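Local structure of deoxyuridine 5'-triphosphate nucleotidohydrolase (Entamoeba histolytica, 3LQW) at residues H76-R81 / L132-I137. The protein probably hydrolyses dUTP to dUMP and diphosphate with magnesium as cofactor, supplying the thymidine nucleotide precursor and keeping uracil out of DNA. Numbering follows the deposited sequence. Where two conformers were deposited one is given.
Sequences HQCYGR and LIIERI
Glu-135 lies beside the ring of Tyr-79, both side chains pointing the same way from a hydrogen-bonded antiparallel pair, with ring and carboxylate planes 22° apart and Glu-135 CB 3.4 Å from Tyr-79 CE1. Ile-137 crosses the tyrosine nearly at right angles and sets its CG2 at the ring edge, 3.4 Å from Tyr-79 CD1. A bend at chi2 (-91°) swings the glutamate toward Arg-81, on the same face, whose NE makes a salt bridge of 2.9 Å to Glu-135 OE2. The oxygen sits in the guanidinium plane, yet the arginine meets the carboxylate from above its plane. Tyr-79 OH of the second subunit also bonds to Glu-135 OE2 and Arg-81 NH2, and this chain's Tyr-79 OH bonds likewise to Glu-135 and Arg-81 of the third, so the buried cluster links all three chains. On the other face, Cys-78 CB rests on Ile-134 CG2 at 3.6 Å, while Arg-136 NH1, salt-bridged to Glu-24, is joined through a water to Gln-77 O. Paired backbone bonds at Tyr-79/Glu-135 and Arg-81/Ile-133 fix the register. These are neighbouring antiparallel strands of the beta-rich trimeric dUTPase fold, with the Tyr-79, Arg-81 and Glu-135 face turned into the subunit interface.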
loop_
_atom_site.group_PDB
_atom_site.type_symbol
_atom_site.label_atom_id
_atom_site.label_comp_id
_atom_site.label_asym_id
_atom_site.label_seq_id
_atom_site.Cartn_x
_atom_site.Cartn_y
_atom_site.Cartn_z
ATOM N N HIS A 76 -15.597 12.309 -3.092
ATOM C CA HIS A 76 -15.771 12.472 -1.674
ATOM C C HIS A 76 -15.652 11.146 -0.899
ATOM O O HIS A 76 -16.144 10.120 -1.323
ATOM C CB HIS A 76 -17.123 13.128 -1.403
ATOM C CG HIS A 76 -17.301 13.605 -0.001
ATOM N ND1 HIS A 76 -16.340 14.329 0.675
ATOM C CD2 HIS A 76 -18.333 13.447 0.860
ATOM C CE1 HIS A 76 -16.778 14.596 1.894
ATOM N NE2 HIS A 76 -17.978 14.059 2.034
ATOM N N GLN A 77 -15.010 11.225 0.269
ATOM C CA GLN A 77 -14.837 10.091 1.173
ATOM C C GLN A 77 -13.983 8.973 0.556
ATOM O O GLN A 77 -14.088 7.812 0.926
ATOM C CB GLN A 77 -16.180 9.585 1.702
ATOM C CG GLN A 77 -16.851 10.635 2.609
ATOM C CD GLN A 77 -18.279 10.331 2.942
ATOM O OE1 GLN A 77 -18.966 9.575 2.242
ATOM N NE2 GLN A 77 -18.760 10.980 3.987
ATOM N N CYS A 78 -13.119 9.372 -0.373
ATOM C CA CYS A 78 -12.134 8.487 -0.978
ATOM C C CYS A 78 -10.803 9.195 -0.943
ATOM O O CYS A 78 -10.710 10.411 -0.751
ATOM C CB CYS A 78 -12.495 8.170 -2.425
ATOM S SG CYS A 78 -14.074 7.291 -2.642
ATOM N N TYR A 79 -9.740 8.436 -1.208
ATOM C CA TYR A 79 -8.456 9.013 -1.576
ATOM C C TYR A 79 -7.876 8.223 -2.756
ATOM O O TYR A 79 -8.382 7.152 -3.086
ATOM C CB TYR A 79 -7.493 9.087 -0.383
ATOM C CG TYR A 79 -6.761 7.814 -0.113
ATOM C CD1 TYR A 79 -7.399 6.754 0.483
ATOM C CD2 TYR A 79 -5.429 7.655 -0.453
ATOM C CE1 TYR A 79 -6.749 5.565 0.752
ATOM C CE2 TYR A 79 -4.763 6.449 -0.202
ATOM C CZ TYR A 79 -5.437 5.393 0.380
ATOM O OH TYR A 79 -4.758 4.240 0.648
ATOM N N GLY A 80 -6.850 8.768 -3.380
ATOM C CA GLY A 80 -6.160 8.073 -4.444
ATOM C C GLY A 80 -4.877 7.474 -3.890
ATOM O O GLY A 80 -4.004 8.190 -3.439
ATOM N N ARG A 81 -4.779 6.166 -3.968
ATOM C CA ARG A 81 -3.560 5.471 -3.569
ATOM C C ARG A 81 -2.740 5.172 -4.792
ATOM O O ARG A 81 -3.218 4.597 -5.759
ATOM C CB ARG A 81 -3.873 4.159 -2.872
ATOM C CG ARG A 81 -2.600 3.476 -2.291
ATOM C CD ARG A 81 -2.881 2.216 -1.562
ATOM N NE ARG A 81 -3.297 1.110 -2.445
ATOM C CZ ARG A 81 -2.448 0.273 -3.039
ATOM N NH1 ARG A 81 -1.130 0.467 -2.960
ATOM N NH2 ARG A 81 -2.892 -0.787 -3.689
ATOM N N LEU A 132 -3.368 4.481 -9.990
ATOM C CA LEU A 132 -4.086 5.210 -8.941
ATOM C C LEU A 132 -5.342 4.414 -8.626
ATOM O O LEU A 132 -6.155 4.165 -9.517
ATOM C CB LEU A 132 -4.453 6.640 -9.435
ATOM C CG LEU A 132 -5.064 7.591 -8.424
ATOM C CD1 LEU A 132 -4.054 7.985 -7.465
ATOM C CD2 LEU A 132 -5.672 8.814 -9.162
ATOM N N ILE A 133 -5.524 4.075 -7.359
ATOM C CA ILE A 133 -6.703 3.338 -6.937
ATOM C C ILE A 133 -7.548 4.262 -6.072
ATOM O O ILE A 133 -7.052 4.923 -5.160
ATOM C CB ILE A 133 -6.380 2.078 -6.137
ATOM C CG1 ILE A 133 -5.571 1.109 -6.976
ATOM C CG2 ILE A 133 -7.672 1.454 -5.622
ATOM C CD1 ILE A 133 -4.904 0.045 -6.176
ATOM N N ILE A 134 -8.840 4.334 -6.385
ATOM C CA ILE A 134 -9.745 5.210 -5.638
ATOM C C ILE A 134 -10.371 4.405 -4.492
ATOM O O ILE A 134 -11.307 3.632 -4.654
ATOM C CB ILE A 134 -10.810 5.860 -6.529
ATOM C CG1 ILE A 134 -10.147 6.520 -7.754
ATOM C CG2 ILE A 134 -11.644 6.837 -5.713
ATOM C CD1 ILE A 134 -9.066 7.542 -7.471
ATOM N N GLU A 135 -9.726 4.528 -3.328
ATOM C CA GLU A 135 -10.014 3.734 -2.124
ATOM C C GLU A 135 -11.048 4.446 -1.245
ATOM O O GLU A 135 -10.929 5.645 -1.014
ATOM C CB GLU A 135 -8.736 3.609 -1.269
ATOM C CG GLU A 135 -7.436 3.087 -1.893
ATOM C CD GLU A 135 -7.216 1.580 -1.802
ATOM O OE1 GLU A 135 -7.993 0.909 -1.085
ATOM O OE2 GLU A 135 -6.231 1.116 -2.442
ATOM N N ARG A 136 -12.014 3.692 -0.725
ATOM C CA ARG A 136 -12.970 4.258 0.243
ATOM C C ARG A 136 -12.386 4.266 1.638
ATOM O O ARG A 136 -11.846 3.269 2.089
ATOM C CB ARG A 136 -14.261 3.434 0.223
ATOM C CG ARG A 136 -14.931 3.381 -1.134
ATOM C CD ARG A 136 -16.430 3.058 -1.007
ATOM N NE ARG A 136 -17.068 2.959 -2.331
ATOM C CZ ARG A 136 -17.387 4.000 -3.098
ATOM N NH1 ARG A 136 -17.167 5.231 -2.710
ATOM N NH2 ARG A 136 -17.901 3.793 -4.294
ATOM N N ILE A 137 -12.531 5.399 2.307
ATOM C CA ILE A 137 -11.943 5.613 3.612
ATOM C C ILE A 137 -12.933 6.265 4.581
ATOM O O ILE A 137 -13.980 6.783 4.176
ATOM C CB ILE A 137 -10.639 6.452 3.553
ATOM C CG1 ILE A 137 -10.857 7.791 2.849
ATOM C CG2 ILE A 137 -9.531 5.653 2.868
ATOM C CD1 ILE A 137 -9.749 8.811 3.121
HETATM O O HOH W 1 -16.428 6.374 -0.068
#